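Local coordinates for protein cytosol aminopeptidase (Coxiella burnetii, PDB 3IJ3) that probably acts as a manganese-dependent aminopeptidase of the M17 family, removing residues from the amino ends of peptides, at residues A[181-190]-A[227-235]. Residues are numbered along the deposited sequence; the frame is centred on the assembly and turned at random.
Sequences AEDMGPSELA and SRPPLLIDL
The start of helix 186-200 lies against strand 231-237 of the catalytic-domain sheet, and R228, just ahead of that strand, grips the turn that leads into the helix. Two nitrogens of R228 converge on one carbonyl oxygen: A181 O receives NH1 at 2.9 Å and NH2 at 3.0 Å, a fork in which one oxygen meets the end of the guanidinium in its plane. The NH2 limb approaches from above the carbonyl plane, 61° out of it, whereas NH1 is tilted much less; the backbone N of M184 is a third donor to the same oxygen. A bend at chi3 (-57°) turns the arginine tip into this position, with CA of G185 lying over one guanidinium face, 3.4 Å from NH1. G185 is the N-cap residue, and its N donates to OE1 of E188 in the first turn, at 2.7 Å, while a water that accepts from NH1 of R228 can also donate to OE2 of E188.

Further along, the contact becomes the helix-on-sheet packing of an alpha/beta domain, the short helix and strand segments running nearly parallel, 6° apart, with axes 9.3 Å from each other. P186 sets its CB 3.8 Å from CD2 of L231, and CD1 of I233 reaches the backbone of A190, 3.6 Å from its CA. I206 of the adjoining strand 203-208 also touches A190, L231 and I233. At the other end the turn faces a neighbouring subunit, where R313 and R224 of that chain form salt bridges with OE1 of E182.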
# COMPACT_ATOMS: atom_id res chain seq x y z
N ALA A 181 17.00 22.80 0.58
CA ALA A 181 18.03 22.16 1.39
C ALA A 181 19.42 22.23 0.78
O ALA A 181 20.40 22.38 1.51
CB ALA A 181 17.65 20.71 1.73
N GLU A 182 19.52 22.12 -0.55
CA GLU A 182 20.81 22.18 -1.21
C GLU A 182 21.59 23.47 -0.85
O GLU A 182 22.83 23.45 -0.78
CB GLU A 182 20.64 22.12 -2.73
CG GLU A 182 21.94 22.30 -3.54
CD GLU A 182 22.98 21.20 -3.34
OE1 GLU A 182 22.69 20.13 -2.76
OE2 GLU A 182 24.13 21.40 -3.81
N ASP A 183 20.86 24.54 -0.65
CA ASP A 183 21.45 25.86 -0.33
C ASP A 183 21.27 26.26 1.14
O ASP A 183 21.53 27.40 1.54
CB ASP A 183 20.81 26.88 -1.27
CG ASP A 183 21.05 26.57 -2.75
OD1 ASP A 183 22.13 26.06 -3.09
OD2 ASP A 183 20.17 26.88 -3.57
N MET A 184 20.85 25.30 1.96
CA MET A 184 20.62 25.52 3.38
C MET A 184 20.94 24.23 4.14
O MET A 184 20.04 23.60 4.74
CB MET A 184 19.20 26.01 3.67
CG MET A 184 18.92 26.38 5.12
SD MET A 184 20.09 27.58 5.84
CE MET A 184 19.95 28.97 4.68
N GLY A 185 22.21 23.86 4.09
CA GLY A 185 22.70 22.72 4.84
C GLY A 185 23.25 23.18 6.19
O GLY A 185 23.14 24.34 6.56
N PRO A 186 23.89 22.27 6.93
CA PRO A 186 24.40 22.65 8.26
C PRO A 186 25.32 23.87 8.26
O PRO A 186 25.21 24.73 9.14
CB PRO A 186 25.12 21.37 8.73
CG PRO A 186 24.37 20.26 8.04
CD PRO A 186 24.02 20.83 6.66
N SER A 187 26.22 23.94 7.28
CA SER A 187 27.16 25.06 7.16
C SER A 187 26.44 26.37 6.91
O SER A 187 26.77 27.38 7.52
CB SER A 187 28.15 24.80 6.02
OG SER A 187 28.94 23.66 6.29
N GLU A 188 25.45 26.35 6.02
CA GLU A 188 24.70 27.56 5.70
C GLU A 188 23.87 28.03 6.90
O GLU A 188 23.68 29.23 7.12
CB GLU A 188 23.81 27.39 4.48
CG GLU A 188 24.57 27.21 3.17
CD GLU A 188 25.12 25.84 2.92
OE1 GLU A 188 24.71 24.84 3.56
OE2 GLU A 188 25.98 25.73 2.01
N LEU A 189 23.36 27.08 7.67
CA LEU A 189 22.59 27.39 8.87
C LEU A 189 23.55 28.01 9.89
O LEU A 189 23.22 29.04 10.52
CB LEU A 189 21.92 26.13 9.39
CG LEU A 189 20.92 26.27 10.53
CD1 LEU A 189 19.84 27.32 10.15
CD2 LEU A 189 20.30 24.89 10.85
N ALA A 190 24.73 27.42 10.06
CA ALA A 190 25.74 28.01 10.95
C ALA A 190 26.09 29.44 10.52
O ALA A 190 26.21 30.34 11.37
CB ALA A 190 27.01 27.13 11.00
N SER A 227 26.31 14.12 2.84
CA SER A 227 27.52 14.60 2.19
C SER A 227 27.98 15.90 2.86
O SER A 227 29.12 16.33 2.66
CB SER A 227 27.32 14.84 0.68
OG SER A 227 26.26 15.72 0.47
N ARG A 228 27.09 16.53 3.62
CA ARG A 228 27.40 17.75 4.35
C ARG A 228 27.41 17.37 5.82
O ARG A 228 26.37 17.02 6.38
CB ARG A 228 26.39 18.82 4.03
CG ARG A 228 26.44 19.11 2.53
CD ARG A 228 25.43 20.07 2.12
NE ARG A 228 24.08 19.64 2.49
CZ ARG A 228 23.00 20.37 2.24
NH1 ARG A 228 23.14 21.53 1.64
NH2 ARG A 228 21.79 19.95 2.61
N PRO A 229 28.58 17.44 6.44
CA PRO A 229 28.71 16.91 7.80
C PRO A 229 27.93 17.63 8.88
O PRO A 229 27.65 18.83 8.74
CB PRO A 229 30.22 16.96 8.08
CG PRO A 229 30.84 17.70 7.00
CD PRO A 229 29.88 17.87 5.88
N PRO A 230 27.61 16.90 9.96
CA PRO A 230 26.83 17.47 11.06
C PRO A 230 27.64 18.39 11.95
O PRO A 230 28.87 18.28 12.03
CB PRO A 230 26.39 16.23 11.82
CG PRO A 230 27.52 15.28 11.66
CD PRO A 230 27.96 15.50 10.22
N LEU A 231 26.92 19.26 12.66
CA LEU A 231 27.56 20.19 13.59
C LEU A 231 26.58 20.66 14.65
O LEU A 231 25.38 20.40 14.54
CB LEU A 231 28.18 21.34 12.83
CG LEU A 231 27.30 22.16 11.91
CD1 LEU A 231 26.63 23.23 12.76
CD2 LEU A 231 28.03 22.85 10.77
N LEU A 232 27.12 21.28 15.69
CA LEU A 232 26.32 21.89 16.73
C LEU A 232 26.70 23.36 16.79
O LEU A 232 27.88 23.70 16.87
CB LEU A 232 26.55 21.23 18.09
CG LEU A 232 25.87 21.88 19.29
CD1 LEU A 232 24.33 21.79 19.20
CD2 LEU A 232 26.37 21.24 20.56
N ILE A 233 25.70 24.21 16.68
CA ILE A 233 25.87 25.67 16.78
C ILE A 233 25.52 26.08 18.23
O ILE A 233 24.44 25.73 18.70
CB ILE A 233 24.90 26.39 15.82
CG1 ILE A 233 25.15 25.93 14.39
CG2 ILE A 233 25.04 27.94 15.92
CD1 ILE A 233 23.94 26.14 13.47
N ASP A 234 26.39 26.87 18.87
CA ASP A 234 26.23 27.30 20.27
C ASP A 234 26.52 28.79 20.37
O ASP A 234 27.67 29.21 20.26
CB ASP A 234 27.20 26.48 21.13
CG ASP A 234 27.05 26.69 22.65
OD1 ASP A 234 26.22 27.49 23.09
OD2 ASP A 234 27.79 25.99 23.42
N LEU A 235 25.46 29.59 20.47
CA LEU A 235 25.56 31.05 20.57
C LEU A 235 25.27 31.52 21.98
O LEU A 235 24.36 31.00 22.65
CB LEU A 235 24.61 31.72 19.57
CG LEU A 235 24.39 33.26 19.63
CD1 LEU A 235 23.85 33.80 18.30
CD2 LEU A 235 23.43 33.65 20.78
O HOH W 1 25.54 23.03 0.51